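Local coordinates for protein pyrrolidone-carboxylate peptidase (Deinococcus radiodurans R1, PDB 5Z48) that probably removes N-terminal pyroglutamyl (5-oxoproline) groups from peptides as a thiol exopeptidase of the C15 family, at residues Q27-L32 against R199-A204; P109-A114 against V149-L154. All blocks are in the same frame, centred on the assembly; numbering follows the deposited sequence.

Contact 1 (Q27-L32 against R199-A204); sequences QELHGL and RAVRVA
Arg202 of helix 194-211 passes across two leucines, Leu29 at the end of helix 21-29 and Leu32 just beyond it. Its CB meets Leu29, with CD2 of that leucine 4.0 Å from Arg202 CB. CG comes next and has Leu32 CD2 at 3.9 Å. An extended chain from CG to NE, which leaves the backbone with CG opposite the amide nitrogen (chi1 -179°), carries the side chain past Leu32 at about a right angle. At the tip, Leu32 CD1 sits 3.7 Å above one face of the guanidinium, displaced toward its rim. Arginine suits this border of the core: its methylenes pack on leucine, while NE makes a salt bridge to Glu206, one turn further along the same helix. Deeper in, the contact becomes wholly apolar at the side chains, with Leu29 CD1 lying 3.8 Å from Val201 CG1. Both residues also rest on Leu8 of strand 5-11, and branched aliphatic residues fill such a helix-sheet interface well. The two leucines are brought to the same side by a type II turn, closed by Leu32 N to Leu29 O at 3.0 Å; Gly31 readily takes the positive phi (81°) that this turn needs. The packing of a helix end and its following turn against a second helix, over strand 5-11 of a mixed sheet, is characteristic of an alpha/beta fold.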
ATOM      1  N   GLN B  27     -12.886  24.450 -13.101  1.00 11.92           N
ATOM      2  CA  GLN B  27     -14.123  24.977 -13.660  1.00 13.45           C
ATOM      3  C   GLN B  27     -14.967  25.670 -12.598  1.00 15.25           C
ATOM      4  O   GLN B  27     -15.518  26.757 -12.841  1.00 15.12           O
ATOM      5  CB  GLN B  27     -14.919  23.852 -14.334  1.00 14.48           C
ATOM      6  CG  GLN B  27     -15.917  24.358 -15.399  1.00 16.84           C
ATOM      7  CD  GLN B  27     -15.212  24.780 -16.711  1.00 20.38           C
ATOM      8  OE1 GLN B  27     -14.088  24.373 -16.979  1.00 23.37           O
ATOM      9  NE2 GLN B  27     -15.933  25.502 -17.571  1.00 21.20           N
ATOM     10  N   GLU B  28     -15.082  25.059 -11.406  1.00 13.33           N
ATOM     11  CA  GLU B  28     -15.945  25.625 -10.379  1.00 14.45           C
ATOM     12  C   GLU B  28     -15.387  26.912  -9.802  1.00 14.40           C
ATOM     13  O   GLU B  28     -16.178  27.789  -9.391  1.00 16.49           O
ATOM     14  CB  GLU B  28     -16.125  24.639  -9.220  1.00 17.30           C
ATOM     15  CG  GLU B  28     -16.870  23.371  -9.492  1.00 23.60           C
ATOM     16  CD  GLU B  28     -17.093  22.635  -8.166  1.00 29.88           C
ATOM     17  OE1 GLU B  28     -17.703  23.254  -7.249  1.00 31.89           O
ATOM     18  OE2 GLU B  28     -16.612  21.483  -8.009  1.00 27.06           O
ATOM     19  N   LEU B  29     -14.060  27.060  -9.773  1.00 13.23           N
ATOM     20  CA  LEU B  29     -13.460  28.199  -9.104  1.00 14.40           C
ATOM     21  C   LEU B  29     -13.157  29.351 -10.056  1.00 15.41           C
ATOM     22  O   LEU B  29     -12.797  30.443  -9.585  1.00 13.79           O
ATOM     23  CB  LEU B  29     -12.186  27.759  -8.368  1.00 11.86           C
ATOM     24  CG  LEU B  29     -12.489  26.764  -7.233  1.00 12.53           C
ATOM     25  CD1 LEU B  29     -11.152  26.206  -6.714  1.00 12.79           C
ATOM     26  CD2 LEU B  29     -13.305  27.389  -6.083  1.00 14.95           C
ATOM     27  N   HIS B  30     -13.369  29.184 -11.360  1.00 12.96           N
ATOM     28  CA  HIS B  30     -13.106  30.302 -12.265  1.00 11.35           C
ATOM     29  C   HIS B  30     -13.868  31.562 -11.852  1.00 14.58           C
ATOM     30  O   HIS B  30     -15.075  31.520 -11.603  1.00 14.72           O
ATOM     31  CB  HIS B  30     -13.495  29.980 -13.716  1.00 11.82           C
ATOM     32  CG  HIS B  30     -13.319  31.154 -14.630  1.00 12.60           C
ATOM     33  ND1 HIS B  30     -12.067  31.691 -14.888  1.00 12.26           N
ATOM     34  CD2 HIS B  30     -14.217  31.940 -15.284  1.00 13.95           C
ATOM     35  CE1 HIS B  30     -12.204  32.737 -15.682  1.00 14.27           C
ATOM     36  NE2 HIS B  30     -13.495  32.903 -15.951  1.00 15.94           N
ATOM     37  N   GLY B  31     -13.167  32.703 -11.848  1.00 12.62           N
ATOM     38  CA  GLY B  31     -13.765  33.976 -11.504  1.00 15.05           C
ATOM     39  C   GLY B  31     -13.915  34.256 -10.024  1.00 17.01           C
ATOM     40  O   GLY B  31     -14.391  35.347  -9.665  1.00 17.88           O
ATOM     41  N   LEU B  32     -13.523  33.325  -9.151  1.00 16.39           N
ATOM     42  CA  LEU B  32     -13.628  33.560  -7.716  1.00 14.14           C
ATOM     43  C   LEU B  32     -12.873  34.827  -7.340  1.00 14.65           C
ATOM     44  O   LEU B  32     -11.719  35.030  -7.740  1.00 16.93           O
ATOM     45  CB  LEU B  32     -13.069  32.367  -6.930  1.00 16.93           C
ATOM     46  CG  LEU B  32     -13.078  32.482  -5.403  1.00 17.50           C
ATOM     47  CD1 LEU B  32     -14.474  32.464  -4.822  1.00 21.99           C
ATOM     48  CD2 LEU B  32     -12.186  31.330  -4.861  1.00 18.89           C
ATOM     49  N   ARG B 199     -12.753  22.378  -2.521  1.00 11.38           N
ATOM     50  CA  ARG B 199     -12.484  23.186  -1.338  1.00 10.86           C
ATOM     51  C   ARG B 199     -10.991  23.225  -1.028  1.00 10.90           C
ATOM     52  O   ARG B 199     -10.462  24.280  -0.647  1.00 12.43           O
ATOM     53  CB  ARG B 199     -13.264  22.644  -0.144  1.00 11.45           C
ATOM     54  CG  ARG B 199     -13.216  23.607   1.049  1.00 13.30           C
ATOM     55  CD  ARG B 199     -14.175  23.169   2.136  1.00 17.17           C
ATOM     56  NE  ARG B 199     -13.860  21.839   2.686  1.00 18.12           N
ATOM     57  CZ  ARG B 199     -13.172  21.640   3.822  1.00 19.73           C
ATOM     58  NH1 ARG B 199     -12.731  22.668   4.556  1.00 16.24           N
ATOM     59  NH2 ARG B 199     -12.956  20.405   4.274  1.00 19.66           N
ATOM     60  N   ALA B 200     -10.279  22.096  -1.198  1.00 10.57           N
ATOM     61  CA  ALA B 200      -8.834  22.093  -0.953  1.00  8.59           C
ATOM     62  C   ALA B 200      -8.114  23.026  -1.911  1.00 11.03           C
ATOM     63  O   ALA B 200      -7.177  23.736  -1.523  1.00 12.48           O
ATOM     64  CB  ALA B 200      -8.277  20.656  -1.071  1.00 10.55           C
ATOM     65  N   VAL B 201      -8.516  23.019  -3.179  1.00 11.35           N
ATOM     66  CA  VAL B 201      -7.886  23.915  -4.155  1.00 10.08           C
ATOM     67  C   VAL B 201      -8.181  25.369  -3.793  1.00 10.39           C
ATOM     68  O   VAL B 201      -7.288  26.233  -3.861  1.00  9.94           O
ATOM     69  CB  VAL B 201      -8.362  23.553  -5.578  1.00  9.25           C
ATOM     70  CG1 VAL B 201      -7.792  24.509  -6.625  1.00  9.81           C
ATOM     71  CG2 VAL B 201      -7.924  22.119  -5.889  1.00  9.50           C
ATOM     72  N   ARG B 202      -9.417  25.651  -3.395  1.00 11.27           N
ATOM     73  CA  ARG B 202      -9.830  27.004  -3.001  1.00 10.31           C
ATOM     74  C   ARG B 202      -9.015  27.496  -1.806  1.00 12.20           C
ATOM     75  O   ARG B 202      -8.508  28.625  -1.804  1.00 12.06           O
ATOM     76  CB  ARG B 202     -11.316  27.014  -2.650  1.00  9.76           C
ATOM     77  CG  ARG B 202     -11.787  28.430  -2.262  1.00 14.70           C
ATOM     78  CD  ARG B 202     -13.234  28.498  -1.844  1.00 18.33           C
ATOM     79  NE  ARG B 202     -13.602  29.864  -1.444  1.00 27.77           N
ATOM     80  CZ  ARG B 202     -14.817  30.391  -1.597  1.00 36.00           C
ATOM     81  NH1 ARG B 202     -15.783  29.672  -2.162  1.00 37.95           N
ATOM     82  NH2 ARG B 202     -15.071  31.644  -1.200  1.00 36.36           N
ATOM     83  N   VAL B 203      -8.869  26.652  -0.782  1.00 12.09           N
ATOM     84  CA  VAL B 203      -8.109  27.033   0.409  1.00 11.69           C
ATOM     85  C   VAL B 203      -6.644  27.308   0.057  1.00 12.54           C
ATOM     86  O   VAL B 203      -6.042  28.273   0.566  1.00 13.05           O
ATOM     87  CB  VAL B 203      -8.279  25.948   1.502  1.00 10.19           C
ATOM     88  CG1 VAL B 203      -7.350  26.164   2.716  1.00 11.70           C
ATOM     89  CG2 VAL B 203      -9.710  25.980   1.989  1.00 12.83           C
ATOM     90  N   ALA B 204      -6.063  26.497  -0.832  1.00 10.90           N
ATOM     91  CA  ALA B 204      -4.698  26.757  -1.284  1.00  9.17           C
ATOM     92  C   ALA B 204      -4.615  28.083  -2.006  1.00 11.83           C
ATOM     93  O   ALA B 204      -3.680  28.855  -1.766  1.00 11.50           O
ATOM     94  CB  ALA B 204      -4.187  25.611  -2.171  1.00 10.07           C
TER

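Contact 2 (P109-A114 against V149-L154)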
ATOM      1  N   PRO B 109      17.112  21.733 -23.698  1.00 32.83           N
ATOM      2  CA  PRO B 109      18.577  21.748 -23.760  1.00 34.02           C
ATOM      3  C   PRO B 109      19.114  22.954 -22.997  1.00 32.69           C
ATOM      4  O   PRO B 109      18.525  24.038 -23.025  1.00 36.62           O
ATOM      5  CB  PRO B 109      18.872  21.842 -25.264  1.00 38.34           C
ATOM      6  CG  PRO B 109      17.606  22.442 -25.878  1.00 38.18           C
ATOM      7  CD  PRO B 109      16.470  21.936 -25.012  1.00 34.16           C
ATOM      8  N   ASP B 110      20.188  22.733 -22.245  1.00 34.32           N
ATOM      9  CA  ASP B 110      20.940  23.824 -21.616  1.00 37.94           C
ATOM     10  C   ASP B 110      20.118  24.580 -20.583  1.00 32.02           C
ATOM     11  O   ASP B 110      20.167  25.804 -20.519  1.00 39.14           O
ATOM     12  CB  ASP B 110      21.499  24.799 -22.655  1.00 44.75           C
ATOM     13  CG  ASP B 110      22.322  24.111 -23.702  1.00 53.87           C
ATOM     14  OD1 ASP B 110      23.120  23.227 -23.317  1.00 56.04           O
ATOM     15  OD2 ASP B 110      22.172  24.442 -24.901  1.00 58.15           O
ATOM     16  N   ALA B 111      19.284  23.874 -19.834  1.00 25.28           N
ATOM     17  CA  ALA B 111      18.497  24.464 -18.762  1.00 22.34           C
ATOM     18  C   ALA B 111      18.724  23.672 -17.483  1.00 17.61           C
ATOM     19  O   ALA B 111      19.290  22.569 -17.521  1.00 18.49           O
ATOM     20  CB  ALA B 111      16.999  24.489 -19.132  1.00 21.97           C
ATOM     21  N   PRO B 112      18.279  24.192 -16.325  1.00 17.78           N
ATOM     22  CA  PRO B 112      18.529  23.473 -15.062  1.00 17.41           C
ATOM     23  C   PRO B 112      17.900  22.089 -15.033  1.00 16.62           C
ATOM     24  O   PRO B 112      16.848  21.831 -15.628  1.00 16.07           O
ATOM     25  CB  PRO B 112      17.886  24.378 -13.996  1.00 17.50           C
ATOM     26  CG  PRO B 112      17.998  25.802 -14.626  1.00 18.89           C
ATOM     27  CD  PRO B 112      17.683  25.529 -16.073  1.00 19.64           C
ATOM     28  N   ALA B 113      18.530  21.206 -14.247  1.00 12.51           N
ATOM     29  CA  ALA B 113      17.965  19.879 -14.025  1.00 13.33           C
ATOM     30  C   ALA B 113      16.585  19.930 -13.387  1.00 14.24           C
ATOM     31  O   ALA B 113      15.766  19.015 -13.590  1.00 13.75           O
ATOM     32  CB  ALA B 113      18.913  19.063 -13.143  1.00 14.99           C
ATOM     33  N   ALA B 114      16.314  20.960 -12.578  1.00 11.71           N
ATOM     34  CA  ALA B 114      15.045  21.073 -11.895  1.00  9.59           C
ATOM     35  C   ALA B 114      14.798  22.525 -11.502  1.00 11.34           C
ATOM     36  O   ALA B 114      15.716  23.350 -11.476  1.00 12.14           O
ATOM     37  CB  ALA B 114      15.021  20.195 -10.647  1.00 12.07           C
ATOM     38  N   VAL B 149       4.442  20.426 -16.891  1.00 11.05           N
ATOM     39  CA  VAL B 149       3.950  21.811 -16.890  1.00 10.81           C
ATOM     40  C   VAL B 149       4.494  22.580 -15.693  1.00 10.74           C
ATOM     41  O   VAL B 149       4.686  23.810 -15.776  1.00 10.71           O
ATOM     42  CB  VAL B 149       2.410  21.906 -16.985  1.00  9.34           C
ATOM     43  CG1 VAL B 149       1.874  21.387 -18.335  1.00  9.68           C
ATOM     44  CG2 VAL B 149       1.676  21.231 -15.804  1.00  9.67           C
ATOM     45  N   LEU B 150       4.818  21.880 -14.600  1.00 10.92           N
ATOM     46  CA  LEU B 150       5.415  22.531 -13.442  1.00  8.30           C
ATOM     47  C   LEU B 150       6.789  23.062 -13.805  1.00 11.33           C
ATOM     48  O   LEU B 150       7.077  24.248 -13.616  1.00 11.40           O
ATOM     49  CB  LEU B 150       5.505  21.539 -12.272  1.00  9.27           C
ATOM     50  CG  LEU B 150       6.187  22.072 -11.019  1.00  8.31           C
ATOM     51  CD1 LEU B 150       5.497  23.354 -10.490  1.00 11.20           C
ATOM     52  CD2 LEU B 150       6.279  21.008  -9.937  1.00  9.61           C
ATOM     53  N   TYR B 151       7.632  22.197 -14.396  1.00  9.22           N
ATOM     54  CA  TYR B 151       8.939  22.638 -14.871  1.00  9.14           C
ATOM     55  C   TYR B 151       8.782  23.740 -15.913  1.00 11.73           C
ATOM     56  O   TYR B 151       9.493  24.759 -15.872  1.00 11.16           O
ATOM     57  CB  TYR B 151       9.716  21.437 -15.438  1.00  8.88           C
ATOM     58  CG  TYR B 151      11.105  21.787 -15.903  1.00 10.51           C
ATOM     59  CD1 TYR B 151      11.335  22.357 -17.157  1.00 11.94           C
ATOM     60  CD2 TYR B 151      12.213  21.546 -15.087  1.00 10.23           C
ATOM     61  CE1 TYR B 151      12.615  22.718 -17.571  1.00 11.26           C
ATOM     62  CE2 TYR B 151      13.510  21.866 -15.490  1.00 13.04           C
ATOM     63  CZ  TYR B 151      13.711  22.466 -16.732  1.00 12.06           C
ATOM     64  OH  TYR B 151      14.979  22.818 -17.148  1.00 14.39           O
ATOM     65  N   HIS B 152       7.889  23.531 -16.884  1.00 10.74           N
ATOM     66  CA  HIS B 152       7.701  24.512 -17.958  1.00 11.90           C
ATOM     67  C   HIS B 152       7.348  25.893 -17.403  1.00 11.73           C
ATOM     68  O   HIS B 152       7.913  26.915 -17.840  1.00 12.61           O
ATOM     69  CB  HIS B 152       6.605  24.008 -18.887  1.00 13.75           C
ATOM     70  CG  HIS B 152       6.298  24.930 -20.008  1.00 14.19           C
ATOM     71  ND1 HIS B 152       6.875  24.799 -21.256  1.00 15.87           N
ATOM     72  CD2 HIS B 152       5.470  25.999 -20.082  1.00 15.41           C
ATOM     73  CE1 HIS B 152       6.409  25.750 -22.052  1.00 18.60           C
ATOM     74  NE2 HIS B 152       5.576  26.505 -21.355  1.00 15.97           N
ATOM     75  N   ALA B 153       6.407  25.956 -16.461  1.00 12.00           N
ATOM     76  CA  ALA B 153       5.987  27.259 -15.947  1.00 10.96           C
ATOM     77  C   ALA B 153       7.108  27.925 -15.154  1.00 12.30           C
ATOM     78  O   ALA B 153       7.334  29.142 -15.299  1.00 12.36           O
ATOM     79  CB  ALA B 153       4.735  27.089 -15.081  1.00 11.47           C
ATOM     80  N   LEU B 154       7.810  27.169 -14.301  1.00 11.24           N
ATOM     81  CA  LEU B 154       8.869  27.781 -13.499  1.00 11.46           C
ATOM     82  C   LEU B 154       9.986  28.305 -14.392  1.00 12.15           C
ATOM     83  O   LEU B 154      10.516  29.397 -14.161  1.00 13.20           O
ATOM     84  CB  LEU B 154       9.379  26.765 -12.465  1.00 10.84           C
ATOM     85  CG  LEU B 154       8.391  26.468 -11.346  1.00  9.34           C
ATOM     86  CD1 LEU B 154       8.809  25.183 -10.589  1.00 10.06           C
ATOM     87  CD2 LEU B 154       8.318  27.648 -10.349  1.00 11.30           C
TER
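Tyr151 reaches from helix 145-159 to Pro112, in the loop ahead of strand 114-116, and carries the whole contact from the helix side. Along the helix, Val149 and Leu150 come first and face another way, both packing on Phe169 of strand 167-172, with Leu150 also against Glu83, probably an active-site residue. Then comes Tyr151, whose ring is directed off the helix toward the loop with CG opposite the backbone nitrogen (chi1 -178°). Its hydroxyl donates a hydrogen bond to the backbone carbonyl of Pro112, OH to O 2.6 Å. The donor lies in the carbonyl plane on a lone pair, with a C=O...donor angle of 144°. Near the ring plane, the edge at CE2 approaches Ala114 CA at 4.0 Å, while the hydroxyl also has Ala111 CB at 3.3 Å. The small alanines let the loop come this close. Tyr115 makes an edge-to-face contact with the same ring. Beyond it, His152 turns to Thr57, and Ala153 and Leu154 pack on Cys167. Tyrosine suits its place because an aromatic body can lie within the core while the phenol end reaches a main-chain acceptor. A proline nitrogen has no hydrogen to offer, but its carbonyl remains a good acceptor. The chemistry thus implies a short, directional link from one buried side chain to loop backbone, one that does not depend on a polar side chain in the loop.

Contact 1 and contact 2 lie on opposite sides of the chain's centre, with their centres about 26 Å apart and their nearest atoms about 13 Å from each other. In sequence they run 27-32, 109-114, 149-154, 199-204, so both halves of contact 2 fall between the halves of contact 1. The central mixed sheet connects them: contact 1 packs on strand 5-11, whereas the helix of contact 2 packs on strand 167-172, with strand 67-73 between these two. Contact 1 joins early and late helices within one subunit, while contact 2 borders a second subunit, where Ala113 and Ala114 pack on Ala114 of that neighbouring chain. Thus they fasten separate parts of one alpha/beta domain.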